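Local coordinates for succinyl-CoA:3-ketoacid-coenzyme A transferase subunit B (Bacillus subtilis, PDB 3CDK), which probably catalyses the transfer of coenzyme A from succinyl-CoA to a 3-oxo acid, yielding a 3-oxoacyl-CoA and succinate, at residues I19-V25 with G42-Q48; R10-R14 with E192-G196. All blocks are in the same frame, centred on the assembly; numbering follows the deposited sequence.

Contact 1 pairs two parallel strands and the turn leading into one of them, while contact 2 sets a helix against the end of a strand. Their centres lie about 21 Å apart and they do not touch, yet both reach the same large mixed sheet, and helix 5-16 of contact 2 runs on in the chain to strand 24-27 of contact 1. Contact 1 is partly buried: backbone hydrogen bonds dominate, with aliphatic branches from I19, V25, V43 and L47 packed beside them. Contact 2 is a surface contact with no backbone bonds across it, and long charged side chains do the reaching. Q48 brings contact 1 close to E50, the predicted active-site residue; contact 2 lies away.

Contact 1 of 2, residues I19-V25 with G42-Q48; sequences IKDGMNV and GVHVMLQ
I19 and V43 meet methyl to methyl, CG2 of I19 lying 3.7 Å from CG1 of V43, with the two side chains crossing at about a right angle. V25 crosses V45 in the same way, though the V45 CG2 branch runs into M23 O in the model and its exact place is doubtful. L47, on the same face of the strand pair as V25, brings CD1 to 3.7 Å from V25 CB. N24 and M46 leave the other side of the strand pair and lie side by side, pointing the same way, N24 OD1 beside M46 CB.

D21 works against the backbone instead. With CG anti to the backbone N (chi1 -161°), its OD1 accepts a hydrogen bond from H44 N at 2.8 Å; the N-H comes from well above the carboxylate plane, 64° out of it. The type II turn K20-M23 then offers G22 N to H44 O. Beyond it the strands run in parallel register: V25 straddles L47, its N donating to M46 O at 3.0 Å and its O accepting the N-H of Q48.

Strand 102-105 flanks this pair on the 24-27 side, where L102 meets I19, M23 and V25. On the 46-49 side strand 53-57 takes over, hydrogen-bonding to L47 and packing L54 on N24, M46 and Q48, while Q48 OE1 accepts a hydrogen bond from N26 ND2 and its side chain touches helix 88-96.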
# COMPACT_ATOMS: atom_id res chain seq x y z
N ILE B 19 25.94 5.69 12.57
CA ILE B 19 24.89 4.89 13.15
C ILE B 19 24.76 5.14 14.66
O ILE B 19 25.62 4.78 15.43
CB ILE B 19 25.21 3.44 12.82
CG1 ILE B 19 25.01 3.24 11.32
CG2 ILE B 19 24.31 2.52 13.57
CD1 ILE B 19 26.07 2.48 10.72
N LYS B 20 23.69 5.80 15.06
CA LYS B 20 23.46 5.99 16.47
C LYS B 20 22.44 4.93 16.91
O LYS B 20 21.60 4.50 16.13
CB LYS B 20 22.99 7.43 16.75
CG LYS B 20 23.52 8.47 15.76
CD LYS B 20 25.03 8.66 15.83
CE LYS B 20 25.41 10.06 16.32
NZ LYS B 20 25.29 10.25 17.83
N ASP B 21 22.54 4.50 18.17
CA ASP B 21 21.64 3.47 18.69
C ASP B 21 20.17 3.74 18.29
O ASP B 21 19.74 4.89 18.29
CB ASP B 21 21.77 3.37 20.22
CG ASP B 21 21.23 2.04 20.77
OD1 ASP B 21 20.69 1.22 19.99
OD2 ASP B 21 21.34 1.80 21.99
N GLY B 22 19.42 2.69 17.95
CA GLY B 22 17.97 2.81 17.76
C GLY B 22 17.54 3.11 16.34
O GLY B 22 16.38 2.97 16.01
N MET B 23 18.48 3.53 15.50
CA MET B 23 18.23 3.84 14.08
C MET B 23 17.71 2.67 13.25
O MET B 23 18.06 1.52 13.47
CB MET B 23 19.51 4.35 13.41
CG MET B 23 19.84 5.77 13.71
SD MET B 23 21.10 6.40 12.59
CE MET B 23 20.84 8.18 12.77
N ASN B 24 16.89 2.98 12.28
CA ASN B 24 16.66 2.07 11.19
C ASN B 24 17.48 2.69 10.06
O ASN B 24 17.45 3.92 9.84
CB ASN B 24 15.16 1.97 10.86
CG ASN B 24 14.30 1.50 12.07
OD1 ASN B 24 14.17 0.31 12.33
ND2 ASN B 24 13.71 2.44 12.77
N VAL B 25 18.24 1.82 9.37
CA VAL B 25 19.30 2.22 8.44
C VAL B 25 19.22 1.38 7.18
O VAL B 25 18.97 0.18 7.25
CB VAL B 25 20.73 2.00 9.05
CG1 VAL B 25 21.85 2.63 8.17
CG2 VAL B 25 20.82 2.50 10.49
N GLY B 42 27.52 -1.88 21.62
CA GLY B 42 26.65 -0.90 22.28
C GLY B 42 25.44 -0.54 21.43
O GLY B 42 24.33 -0.37 21.94
N VAL B 43 25.66 -0.48 20.12
CA VAL B 43 24.70 0.10 19.18
C VAL B 43 23.69 -0.92 18.57
O VAL B 43 24.09 -1.83 17.84
CB VAL B 43 25.44 0.93 18.07
CG1 VAL B 43 24.44 1.60 17.13
CG2 VAL B 43 26.37 1.98 18.69
N HIS B 44 22.40 -0.74 18.88
CA HIS B 44 21.32 -1.60 18.38
C HIS B 44 20.42 -0.90 17.38
O HIS B 44 19.76 0.13 17.66
CB HIS B 44 20.51 -2.19 19.52
CG HIS B 44 21.32 -3.05 20.45
ND1 HIS B 44 21.55 -2.71 21.77
CD2 HIS B 44 21.97 -4.22 20.24
CE1 HIS B 44 22.29 -3.64 22.34
NE2 HIS B 44 22.56 -4.57 21.43
N VAL B 45 20.38 -1.50 16.21
CA VAL B 45 19.88 -0.86 15.04
C VAL B 45 19.15 -1.92 14.22
O VAL B 45 19.26 -3.11 14.53
CB VAL B 45 21.07 -0.29 14.26
CG1 VAL B 45 21.63 -1.30 13.25
CG2 VAL B 45 20.67 0.97 13.56
N MET B 46 18.40 -1.53 13.19
CA MET B 46 17.89 -2.53 12.26
C MET B 46 18.23 -2.13 10.84
O MET B 46 17.95 -1.01 10.45
CB MET B 46 16.39 -2.76 12.44
CG MET B 46 15.99 -3.31 13.81
SD MET B 46 15.99 -5.11 13.98
CE MET B 46 14.47 -5.60 13.17
N LEU B 47 18.88 -3.01 10.08
CA LEU B 47 19.15 -2.67 8.69
C LEU B 47 17.98 -3.08 7.78
O LEU B 47 17.51 -4.23 7.82
CB LEU B 47 20.47 -3.27 8.21
CG LEU B 47 21.85 -2.88 8.79
CD1 LEU B 47 21.94 -1.46 9.42
CD2 LEU B 47 22.39 -3.93 9.77
N GLN B 48 17.51 -2.13 6.97
CA GLN B 48 16.40 -2.37 6.05
C GLN B 48 16.92 -2.77 4.69
O GLN B 48 17.83 -2.16 4.16
CB GLN B 48 15.48 -1.14 5.93
CG GLN B 48 14.10 -1.44 5.35
CD GLN B 48 13.95 -1.02 3.89
OE1 GLN B 48 14.93 -0.95 3.17
NE2 GLN B 48 12.73 -0.74 3.45

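Contact 2 of 2, residues R10-R14 with E192-G196; sequences RMVKR and ELQDG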
# COMPACT_ATOMS: atom_id res chain seq x y z
N ARG B 10 39.47 3.39 5.66
CA ARG B 10 39.30 4.74 6.22
C ARG B 10 37.87 5.19 6.06
O ARG B 10 37.22 5.62 7.02
CB ARG B 10 40.20 5.73 5.48
CG ARG B 10 41.63 5.76 5.97
CD ARG B 10 42.33 6.99 5.44
NE ARG B 10 43.77 6.83 5.51
CZ ARG B 10 44.64 7.83 5.68
NH1 ARG B 10 45.93 7.56 5.74
NH2 ARG B 10 44.22 9.09 5.80
N MET B 11 37.40 5.11 4.83
CA MET B 11 36.08 5.54 4.50
C MET B 11 35.05 4.78 5.32
O MET B 11 34.19 5.40 5.94
CB MET B 11 35.84 5.32 3.02
CG MET B 11 36.58 6.28 2.14
SD MET B 11 35.86 6.27 0.49
CE MET B 11 36.99 5.10 -0.28
N VAL B 12 35.17 3.46 5.38
CA VAL B 12 34.21 2.61 6.09
C VAL B 12 34.17 2.91 7.60
O VAL B 12 33.09 3.08 8.20
CB VAL B 12 34.49 1.11 5.80
CG1 VAL B 12 33.76 0.20 6.77
CG2 VAL B 12 34.08 0.78 4.37
N LYS B 13 35.34 3.01 8.20
CA LYS B 13 35.42 3.20 9.64
C LYS B 13 34.78 4.54 10.05
O LYS B 13 34.13 4.64 11.10
CB LYS B 13 36.87 3.09 10.13
CG LYS B 13 37.05 2.23 11.39
CD LYS B 13 36.01 2.53 12.52
CE LYS B 13 36.06 1.48 13.66
NZ LYS B 13 34.74 1.32 14.38
N ARG B 14 34.95 5.56 9.21
CA ARG B 14 34.35 6.84 9.50
C ARG B 14 32.83 6.81 9.38
O ARG B 14 32.12 7.43 10.19
CB ARG B 14 34.94 7.91 8.58
CG ARG B 14 34.39 9.32 8.83
CD ARG B 14 34.44 9.78 10.31
NE ARG B 14 33.82 11.10 10.43
CZ ARG B 14 32.50 11.32 10.35
NH1 ARG B 14 32.05 12.55 10.45
NH2 ARG B 14 31.64 10.31 10.17
N GLU B 192 35.94 17.86 8.34
CA GLU B 192 37.00 17.07 8.98
C GLU B 192 37.94 16.55 7.92
O GLU B 192 37.68 16.63 6.72
CB GLU B 192 36.51 15.83 9.73
CG GLU B 192 35.10 15.81 10.31
CD GLU B 192 34.79 14.45 10.95
OE1 GLU B 192 35.74 13.68 11.25
OE2 GLU B 192 33.59 14.15 11.14
N LEU B 193 39.03 15.96 8.40
CA LEU B 193 40.15 15.59 7.56
C LEU B 193 40.63 14.20 7.98
O LEU B 193 40.72 13.92 9.17
CB LEU B 193 41.25 16.62 7.75
CG LEU B 193 41.81 17.44 6.59
CD1 LEU B 193 40.76 17.83 5.61
CD2 LEU B 193 42.49 18.68 7.12
N GLN B 194 40.93 13.35 7.00
CA GLN B 194 41.59 12.08 7.29
C GLN B 194 43.07 12.28 7.58
O GLN B 194 43.61 13.37 7.44
CB GLN B 194 41.38 11.09 6.17
CG GLN B 194 39.88 10.88 5.83
CD GLN B 194 39.25 9.76 6.61
OE1 GLN B 194 39.84 9.21 7.56
NE2 GLN B 194 38.06 9.38 6.20
N ASP B 195 43.72 11.20 7.97
CA ASP B 195 45.02 11.26 8.60
C ASP B 195 46.18 11.92 7.83
O ASP B 195 46.99 12.65 8.43
CB ASP B 195 45.39 9.86 9.09
CG ASP B 195 44.79 9.54 10.46
OD1 ASP B 195 43.82 10.24 10.86
OD2 ASP B 195 45.29 8.61 11.13
N GLY B 196 46.30 11.68 6.54
CA GLY B 196 47.49 12.23 5.88
C GLY B 196 47.35 13.69 5.49
O GLY B 196 48.33 14.38 5.28
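R14 and E192 carry the charge pairing, arriving from opposite directions. The carboxylate meets the NE/NH1 edge of the guanidinium, the two planes 32° apart. NE makes two weak bonds, a bent one to OE2 and a straight one to E192 OE1 at 3.3 Å (172°). NH1 is modelled much too close to OE2, so the salt bridge is clear but its exact length is doubtful. R14 starts with CG anti to the backbone N (chi1 -178°) and kinks at chi2, which turns the guanidinium out to the strand. Its NH2 has a second acid, E18; together the two carboxylates probably offset the nearby charge of R173.

R10, one helical turn earlier and joined to R14 by its own R10 O to R14 N bond, reaches across with an extended chain but makes no hydrogen bond here. Its NH2 lies 3.1 Å from D195 N and 3.4 Å from G196 N, donors facing donors. D195 OD1 stands 5.2 Å from R10 NH2, so any attraction between the opposite charges is probably long-range.

Packing contacts centre on Q194. It slides past R10 in the opposite direction, its CB 3.5 Å from R10 NH2 at the guanidinium edge and its OE1 4.0 Å from R10 CD. Q194 NE2 is turned to T176 O, which accepts its hydrogen bond.

Helix 5-16 thus lies against the mixed sheet, with R14 touching I175 and V180 of strands 173-175 and 179-184: the helix-on-sheet layering of an alpha/beta fold, as in the CoA transferase family.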